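Local coordinates for protein 6-phospho-beta-d glycosidase (Streptococcus pyogenes, PDB 5FOO) that probably hydrolyses beta-glucosides that carry a phosphate on the 6-position of the sugar, as a 6-phospho-beta-glucosidase of glycoside hydrolase family 1, at residues V148-F153 with A201-A206. The protein carries 1 engineered substitution. Sequence-based numbering, arbitrary orientation.
Sequences VCFEQF and AKVIQA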
ATOM      1  N   VAL A 148     -13.552  14.895   6.911  1.00 27.08           N
ATOM      2  CA  VAL A 148     -14.499  15.030   5.785  1.00 27.23           C
ATOM      3  C   VAL A 148     -14.891  13.642   5.290  1.00 27.19           C
ATOM      4  O   VAL A 148     -16.080  13.362   5.184  1.00 26.08           O
ATOM      5  CB  VAL A 148     -13.961  15.921   4.620  1.00 26.00           C
ATOM      6  CG1 VAL A 148     -14.887  15.937   3.457  1.00 25.08           C
ATOM      7  CG2 VAL A 148     -13.718  17.364   5.091  1.00 26.70           C
ATOM      8  N   CYS A 149     -13.896  12.773   5.003  1.00 26.13           N
ATOM      9  CA  CYS A 149     -14.161  11.427   4.482  1.00 25.49           C
ATOM     10  C   CYS A 149     -15.114  10.625   5.408  1.00 24.91           C
ATOM     11  O   CYS A 149     -16.115  10.087   4.984  1.00 22.73           O
ATOM     12  CB  CYS A 149     -12.877  10.665   4.305  1.00 27.08           C
ATOM     13  SG  CYS A 149     -11.825  11.339   2.969  1.00 26.63           S
ATOM     14  N   PHE A 150     -14.782  10.563   6.678  1.00 26.46           N
ATOM     15  CA  PHE A 150     -15.630   9.845   7.641  1.00 27.16           C
ATOM     16  C   PHE A 150     -17.098  10.433   7.729  1.00 26.72           C
ATOM     17  O   PHE A 150     -18.059   9.663   7.702  1.00 27.41           O
ATOM     18  CB  PHE A 150     -14.993   9.840   8.994  1.00 24.20           C
ATOM     19  CG  PHE A 150     -13.568   9.350   9.004  1.00 25.06           C
ATOM     20  CD1 PHE A 150     -13.150   8.314   8.172  1.00 24.45           C
ATOM     21  CD2 PHE A 150     -12.666   9.885   9.917  1.00 23.33           C
ATOM     22  CE1 PHE A 150     -11.835   7.848   8.228  1.00 28.36           C
ATOM     23  CE2 PHE A 150     -11.396   9.398  10.015  1.00 25.82           C
ATOM     24  CZ  PHE A 150     -10.966   8.373   9.160  1.00 27.34           C
ATOM     25  N   GLU A 151     -17.236  11.754   7.771  1.00 25.81           N
ATOM     26  CA  GLU A 151     -18.541  12.401   7.801  1.00 27.71           C
ATOM     27  C   GLU A 151     -19.342  12.152   6.540  1.00 30.38           C
ATOM     28  O   GLU A 151     -20.530  11.902   6.607  1.00 28.74           O
ATOM     29  CB  GLU A 151     -18.375  13.899   8.034  1.00 29.30           C
ATOM     30  CG  GLU A 151     -17.871  14.141   9.446  1.00 33.14           C
ATOM     31  CD  GLU A 151     -17.355  15.528   9.708  1.00 37.15           C
ATOM     32  OE1 GLU A 151     -17.430  16.386   8.816  1.00 38.85           O
ATOM     33  OE2 GLU A 151     -16.890  15.760  10.852  1.00 40.38           O
ATOM     34  N   GLN A 152     -18.687  12.169   5.381  1.00 30.47           N
ATOM     35  CA  GLN A 152     -19.403  12.118   4.131  1.00 28.62           C
ATOM     36  C   GLN A 152     -19.689  10.715   3.688  1.00 33.12           C
ATOM     37  O   GLN A 152     -20.707  10.489   3.049  1.00 33.30           O
ATOM     38  CB  GLN A 152     -18.660  12.858   3.044  1.00 31.93           C
ATOM     39  CG  GLN A 152     -18.524  14.369   3.252  1.00 30.08           C
ATOM     40  CD  GLN A 152     -19.867  15.056   3.329  1.00 28.85           C
ATOM     41  OE1 GLN A 152     -20.797  14.697   2.608  1.00 26.35           O
ATOM     42  NE2 GLN A 152     -19.992  15.995   4.251  1.00 26.96           N
ATOM     43  N   PHE A 153     -18.787   9.779   3.999  1.00 30.43           N
ATOM     44  CA  PHE A 153     -18.855   8.447   3.472  1.00 25.92           C
ATOM     45  C   PHE A 153     -19.024   7.370   4.490  1.00 24.26           C
ATOM     46  O   PHE A 153     -19.286   6.215   4.119  1.00 26.90           O
ATOM     47  CB  PHE A 153     -17.557   8.137   2.658  1.00 26.60           C
ATOM     48  CG  PHE A 153     -17.231   9.217   1.626  1.00 26.53           C
ATOM     49  CD1 PHE A 153     -18.192   9.596   0.687  1.00 28.50           C
ATOM     50  CD2 PHE A 153     -16.000   9.865   1.610  1.00 27.96           C
ATOM     51  CE1 PHE A 153     -17.922  10.568  -0.266  1.00 26.31           C
ATOM     52  CE2 PHE A 153     -15.735  10.901   0.699  1.00 26.07           C
ATOM     53  CZ  PHE A 153     -16.710  11.245  -0.240  1.00 27.42           C
ATOM     54  N   ALA A 201      -2.358   7.750  14.191  1.00 27.08           N
ATOM     55  CA  ALA A 201      -3.028   7.794  15.494  1.00 27.19           C
ATOM     56  C   ALA A 201      -4.044   8.931  15.594  1.00 27.19           C
ATOM     57  O   ALA A 201      -5.132   8.723  16.120  1.00 29.16           O
ATOM     58  CB  ALA A 201      -2.000   7.905  16.605  1.00 28.64           C
ATOM     59  N   LYS A 202      -3.731  10.100  15.036  1.00 24.76           N
ATOM     60  CA  LYS A 202      -4.663  11.178  14.971  1.00 26.10           C
ATOM     61  C   LYS A 202      -5.878  10.939  14.073  1.00 26.38           C
ATOM     62  O   LYS A 202      -6.991  11.379  14.392  1.00 25.63           O
ATOM     63  CB  LYS A 202      -3.971  12.481  14.592  1.00 28.48           C
ATOM     64  CG  LYS A 202      -3.015  12.935  15.672  1.00 32.59           C
ATOM     65  CD  LYS A 202      -2.540  14.363  15.458  1.00 37.34           C
ATOM     66  CE  LYS A 202      -3.425  15.254  16.296  1.00 43.13           C
ATOM     67  NZ  LYS A 202      -3.091  16.667  16.076  1.00 49.94           N
ATOM     68  N   VAL A 203      -5.687  10.238  12.962  1.00 25.56           N
ATOM     69  CA  VAL A 203      -6.803   9.923  12.088  1.00 24.89           C
ATOM     70  C   VAL A 203      -7.699   8.897  12.787  1.00 24.47           C
ATOM     71  O   VAL A 203      -8.949   8.989  12.726  1.00 22.71           O
ATOM     72  CB  VAL A 203      -6.351   9.453  10.676  1.00 23.59           C
ATOM     73  CG1 VAL A 203      -7.541   8.939   9.899  1.00 24.15           C
ATOM     74  CG2 VAL A 203      -5.776  10.685   9.957  1.00 27.21           C
ATOM     75  N   ILE A 204      -7.070   7.940  13.433  1.00 25.52           N
ATOM     76  CA  ILE A 204      -7.807   6.954  14.226  1.00 26.27           C
ATOM     77  C   ILE A 204      -8.605   7.607  15.325  1.00 27.89           C
ATOM     78  O   ILE A 204      -9.771   7.287  15.487  1.00 31.50           O
ATOM     79  CB  ILE A 204      -6.887   5.846  14.762  1.00 28.18           C
ATOM     80  CG1 ILE A 204      -6.410   4.963  13.587  1.00 29.03           C
ATOM     81  CG2 ILE A 204      -7.584   5.020  15.837  1.00 26.26           C
ATOM     82  CD1 ILE A 204      -5.278   3.997  13.988  1.00 31.24           C
ATOM     83  N   GLN A 205      -8.024   8.575  16.022  1.00 32.82           N
ATOM     84  CA  GLN A 205      -8.772   9.293  17.029  1.00 31.88           C
ATOM     85  C   GLN A 205      -9.978   9.940  16.361  1.00 30.95           C
ATOM     86  O   GLN A 205     -11.077   9.867  16.909  1.00 28.00           O
ATOM     87  CB  GLN A 205      -7.936  10.342  17.741  1.00 33.58           C
ATOM     88  CG  GLN A 205      -8.617  11.152  18.871  1.00 34.91           C
ATOM     89  CD  GLN A 205      -7.648  12.148  19.466  1.00 38.95           C
ATOM     90  OE1 GLN A 205      -7.322  12.091  20.651  1.00 42.63           O
ATOM     91  NE2 GLN A 205      -7.089  12.986  18.622  1.00 37.22           N
ATOM     92  N   ALA A 206      -9.773  10.601  15.219  1.00 28.08           N
ATOM     93  CA  ALA A 206     -10.824  11.378  14.586  1.00 25.42           C
ATOM     94  C   ALA A 206     -11.957  10.454  14.147  1.00 28.43           C
ATOM     95  O   ALA A 206     -13.120  10.818  14.278  1.00 28.57           O
ATOM     96  CB  ALA A 206     -10.303  12.214  13.418  1.00 29.40           C
TER
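F150 packs against V203 and A206 in a buried, largely apolar helix-to-helix contact on the outer layer of a TIM barrel, where the last turns of helix 136-153 lie beside helix 186-208, near that helix's C-terminal end. It is a small contact, with 113 Å² buried in all, and one aromatic side chain spans the gap between the two backbones. The closest approach is that of F150 CZ to V203 CG1, at 3.5 Å. This methyl meets the ring at its edge, near the ring plane, rather than lying over a face. With V203 CG1 anti to the backbone N (chi1 171°), this is the branch turned to the ring, while CG2 stands anti to the carbonyl carbon. The two side chains cross at about a right angle.

The F150 ring also reaches the backbone of the other helix: CE2 lies 3.7 Å from V203 O and 4.3 Å from A206 C. A206 has its CB directed at helix 136-153, yet its short side chain lets the ring come close to the main chain. The CA atoms of F150 and A206 are still 8.6 Å apart, a separation that suits a long, flat side chain facing a methyl. Valine is equally apt at 203, because a beta-branched apolar residue offers a methyl to the ring, and the same side chain also touches F142 and S146.

A206 touches K147, so the packing continues back along helix 136-153, where K202 forms a salt bridge with D140. The F150 ring makes edge-to-face contacts with Y207 of helix 186-208 and with W160 of barrel strand 159-161. F150 thereby joins the helices preceding and following that strand to the barrel wall, while F153 packs on helix 93-108.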